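Local coordinates for protein erythromycin C-12 hydroxylase (Saccharopolyspora erythraea, PDB 2JJN) that hydroxylates the macrolactone ring of erythromycin D at C-12 to give erythromycin C, as a heme-dependent cytochrome P450 monooxygenase of antibiotic biosynthesis, at residues A25-L30 against R283-F288. The protein carries 2 engineered substitutions. Sequence-based numbering, arbitrary orientation.
Sequences ADETAL and RYRPPF. With HEM (protoporphyrin IX containing Fe), chain B.
A side-on, two-pronged salt bridge between Glu27 and Arg285 ties the first turn of helix 27-40 to the C-terminal exit of helix 274-284, the K helix of the P450 fold, identified by its ExxR motif, in which Glu280 and Arg283 pair in a salt bridge. Arg285 NE lies 2.8 Å from Glu27 OE1 with an N-H...O angle of 167°. The second bond, from Arg285 NH2 to Glu27 OE2 at 2.9 Å, is more bent. Each oxygen receives its nitrogen through the syn lone pair. OE1 sits almost in the guanidinium plane, whereas OE2 is tilted from it, consistent with carboxylate and guanidinium planes 35° apart. The nearest CA atoms, those of Glu27 and Arg285, are still 9.6 Å apart, so long side chains span the gap: Glu27 CG is anti to the backbone N (chi1 178°), and Arg285 runs extended from CG to NE, crossing the glutamate at about a right angle. The Tyr284 ring puts CE2 4.0 Å above one face of the Arg285 guanidinium, toward its rim. Asp26 N-caps helix 27-40, its OD1 accepting from Ala29 N at 3.1 Å. Beyond the two segments, Arg285 NH1 forms a salt bridge to Glu259 and a hydrogen bond to Thr256 OG1. Farther along 283-288, the chain reaches the heme, where Phe288 CD1 is 3.8 Å from CHB and Pro287 CD is 3.8 Å from CMB. The charge of buried Arg285 is probably balanced by Glu27 and Glu259; its guanidinium, held from two sides, bridges helices 27-40 and 228-259.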
loop_
_atom_site.group_PDB
_atom_site.type_symbol
_atom_site.label_atom_id
_atom_site.label_comp_id
_atom_site.label_asym_id
_atom_site.label_seq_id
_atom_site.Cartn_x
_atom_site.Cartn_y
_atom_site.Cartn_z
ATOM N N ALA A 25 -3.553 -15.812 -1.959
ATOM C CA ALA A 25 -3.234 -16.177 -3.341
ATOM C C ALA A 25 -4.406 -16.623 -4.174
ATOM O O ALA A 25 -4.446 -16.353 -5.378
ATOM C CB ALA A 25 -2.167 -17.230 -3.363
ATOM N N ASP A 26 -5.351 -17.353 -3.570
ATOM C CA ASP A 26 -6.555 -17.746 -4.272
ATOM C C ASP A 26 -7.600 -16.684 -4.064
ATOM O O ASP A 26 -8.404 -16.759 -3.137
ATOM C CB ASP A 26 -7.057 -19.090 -3.745
ATOM C CG ASP A 26 -8.192 -19.678 -4.588
ATOM O OD1 ASP A 26 -8.906 -18.949 -5.326
ATOM O OD2 ASP A 26 -8.400 -20.923 -4.499
ATOM N N GLU A 27 -7.605 -15.700 -4.953
ATOM C CA GLU A 27 -8.441 -14.521 -4.729
ATOM C C GLU A 27 -9.921 -14.870 -4.750
ATOM O O GLU A 27 -10.698 -14.362 -3.920
ATOM C CB GLU A 27 -8.101 -13.468 -5.772
ATOM C CG GLU A 27 -8.915 -12.213 -5.693
ATOM C CD GLU A 27 -8.715 -11.384 -6.923
ATOM O OE1 GLU A 27 -7.753 -10.577 -6.923
ATOM O OE2 GLU A 27 -9.564 -11.554 -7.844
ATOM N N THR A 28 -10.326 -15.726 -5.681
ATOM C CA THR A 28 -11.737 -16.075 -5.782
ATOM C C THR A 28 -12.236 -16.761 -4.506
ATOM O O THR A 28 -13.343 -16.423 -4.000
ATOM C CB THR A 28 -11.979 -16.984 -6.991
ATOM O OG1 THR A 28 -11.602 -16.219 -8.145
ATOM C CG2 THR A 28 -13.504 -17.400 -7.087
ATOM N N ALA A 29 -11.426 -17.694 -3.989
ATOM C CA ALA A 29 -11.803 -18.420 -2.768
ATOM C C ALA A 29 -11.866 -17.463 -1.585
ATOM O O ALA A 29 -12.763 -17.582 -0.735
ATOM C CB ALA A 29 -10.820 -19.566 -2.477
ATOM N N LEU A 30 -10.924 -16.527 -1.532
ATOM C CA LEU A 30 -10.900 -15.543 -0.447
ATOM C C LEU A 30 -12.140 -14.673 -0.535
ATOM O O LEU A 30 -12.791 -14.473 0.467
ATOM C CB LEU A 30 -9.636 -14.691 -0.534
ATOM C CG LEU A 30 -9.565 -13.569 0.517
ATOM C CD1 LEU A 30 -9.616 -14.184 1.913
ATOM C CD2 LEU A 30 -8.255 -12.791 0.314
ATOM N N ARG A 283 -10.414 0.218 -5.468
ATOM C CA ARG A 283 -11.576 -0.362 -4.742
ATOM C C ARG A 283 -11.602 -1.887 -4.929
ATOM O O ARG A 283 -11.812 -2.680 -3.974
ATOM C CB ARG A 283 -12.890 0.251 -5.214
ATOM C CG ARG A 283 -14.082 -0.261 -4.412
ATOM C CD ARG A 283 -15.396 0.155 -5.117
ATOM N NE ARG A 283 -15.585 -0.552 -6.408
ATOM C CZ ARG A 283 -16.086 -1.789 -6.497
ATOM N NH1 ARG A 283 -16.436 -2.452 -5.373
ATOM N NH2 ARG A 283 -16.222 -2.398 -7.682
ATOM N N TYR A 284 -11.414 -2.314 -6.184
ATOM C CA TYR A 284 -11.615 -3.681 -6.556
ATOM C C TYR A 284 -10.533 -4.635 -5.999
ATOM O O TYR A 284 -10.863 -5.747 -5.548
ATOM C CB TYR A 284 -11.682 -3.694 -8.106
ATOM C CG TYR A 284 -12.209 -4.944 -8.743
ATOM C CD1 TYR A 284 -13.561 -5.245 -8.678
ATOM C CD2 TYR A 284 -11.356 -5.754 -9.469
ATOM C CE1 TYR A 284 -14.039 -6.399 -9.341
ATOM C CE2 TYR A 284 -11.824 -6.887 -10.130
ATOM C CZ TYR A 284 -13.125 -7.189 -10.057
ATOM O OH TYR A 284 -13.508 -8.356 -10.731
ATOM N N ARG A 285 -9.284 -4.187 -6.068
ATOM C CA ARG A 285 -8.131 -5.004 -5.669
ATOM C C ARG A 285 -7.178 -4.113 -4.837
ATOM O O ARG A 285 -6.089 -3.769 -5.270
ATOM C CB ARG A 285 -7.449 -5.575 -6.907
ATOM C CG ARG A 285 -8.151 -6.817 -7.455
ATOM C CD ARG A 285 -7.456 -7.305 -8.693
ATOM N NE ARG A 285 -7.935 -8.672 -9.000
ATOM C CZ ARG A 285 -8.271 -9.101 -10.217
ATOM N NH1 ARG A 285 -8.210 -8.322 -11.299
ATOM N NH2 ARG A 285 -8.673 -10.378 -10.349
ATOM N N PRO A 286 -7.601 -3.778 -3.631
ATOM C CA PRO A 286 -6.781 -2.906 -2.729
ATOM C C PRO A 286 -5.445 -3.573 -2.439
ATOM O O PRO A 286 -5.420 -4.733 -2.077
ATOM C CB PRO A 286 -7.626 -2.815 -1.452
ATOM C CG PRO A 286 -8.573 -3.992 -1.491
ATOM C CD PRO A 286 -8.862 -4.206 -2.993
ATOM N N PRO A 287 -4.334 -2.855 -2.627
ATOM C CA PRO A 287 -3.032 -3.457 -2.344
ATOM C C PRO A 287 -2.903 -3.970 -0.924
ATOM O O PRO A 287 -2.291 -5.022 -0.735
ATOM C CB PRO A 287 -2.072 -2.305 -2.643
ATOM C CG PRO A 287 -2.792 -1.506 -3.751
ATOM C CD PRO A 287 -4.207 -1.558 -3.314
ATOM N N PHE A 288 -3.490 -3.256 0.055
ATOM C CA PHE A 288 -3.477 -3.720 1.436
ATOM C C PHE A 288 -4.912 -4.111 1.773
ATOM O O PHE A 288 -5.761 -3.250 1.987
ATOM C CB PHE A 288 -3.058 -2.597 2.376
ATOM C CG PHE A 288 -1.611 -2.299 2.383
ATOM C CD1 PHE A 288 -1.205 -0.980 2.390
ATOM C CD2 PHE A 288 -0.669 -3.300 2.460
ATOM C CE1 PHE A 288 0.165 -0.656 2.458
ATOM C CE2 PHE A 288 0.706 -2.996 2.504
ATOM C CZ PHE A 288 1.097 -1.672 2.495
HETATM C CHA HEM B . -1.067 5.075 5.475
HETATM C CHB HEM B . -2.577 2.438 1.656
HETATM C CHC HEM B . 0.764 4.595 -1.114
HETATM C CHD HEM B . 2.774 6.594 2.840
HETATM C C1A HEM B . -1.780 4.242 4.636
HETATM C C2A HEM B . -2.944 3.450 5.049
HETATM C C3A HEM B . -3.348 2.715 4.008
HETATM C C4A HEM B . -2.463 3.000 2.897
HETATM C CMA HEM B . -4.517 1.706 3.972
HETATM C CAA HEM B . -3.606 3.488 6.439
HETATM C CBA HEM B . -2.886 2.590 7.428
HETATM C CGA HEM B . -3.674 2.408 8.727
HETATM O O1A HEM B . -4.781 2.999 8.872
HETATM O O2A HEM B . -3.130 1.692 9.626
HETATM C C1B HEM B . -1.795 2.812 0.561
HETATM C C2B HEM B . -1.995 2.355 -0.790
HETATM C C3B HEM B . -1.069 2.962 -1.569
HETATM C C4B HEM B . -0.280 3.807 -0.680
HETATM C CMB HEM B . -3.124 1.357 -1.121
HETATM C CAB HEM B . -0.771 2.840 -3.076
HETATM C CBB HEM B . -1.740 2.643 -3.910
HETATM C C1C HEM B . 1.596 5.317 -0.285
HETATM C C2C HEM B . 2.746 6.090 -0.727
HETATM C C3C HEM B . 3.306 6.644 0.370
HETATM C C4C HEM B . 2.512 6.249 1.535
HETATM C CMC HEM B . 3.165 6.197 -2.217
HETATM C CAC HEM B . 4.568 7.519 0.490
HETATM C CBC HEM B . 4.886 8.461 -0.398
HETATM C C1D HEM B . 1.924 6.329 3.870
HETATM C C2D HEM B . 2.178 6.751 5.209
HETATM C C3D HEM B . 0.999 6.308 6.012
HETATM C C4D HEM B . 0.129 5.637 5.092
HETATM C CMD HEM B . 3.427 7.521 5.736
HETATM C CAD HEM B . 0.760 6.490 7.522
HETATM C CBD HEM B . -0.049 7.770 7.809
HETATM C CGD HEM B . -0.367 7.860 9.270
HETATM O O1D HEM B . -0.212 6.873 10.010
HETATM O O2D HEM B . -0.785 8.958 9.694
HETATM N NA HEM B . -1.519 3.962 3.284
HETATM N NB HEM B . -0.705 3.675 0.630
HETATM N NC HEM B . 1.520 5.432 1.090
HETATM N ND HEM B . 0.683 5.661 3.827
HETATM FE FE HEM B . -0.113 4.794 2.171
HETATM O O HOH W 1 1.086 2.985 2.621
#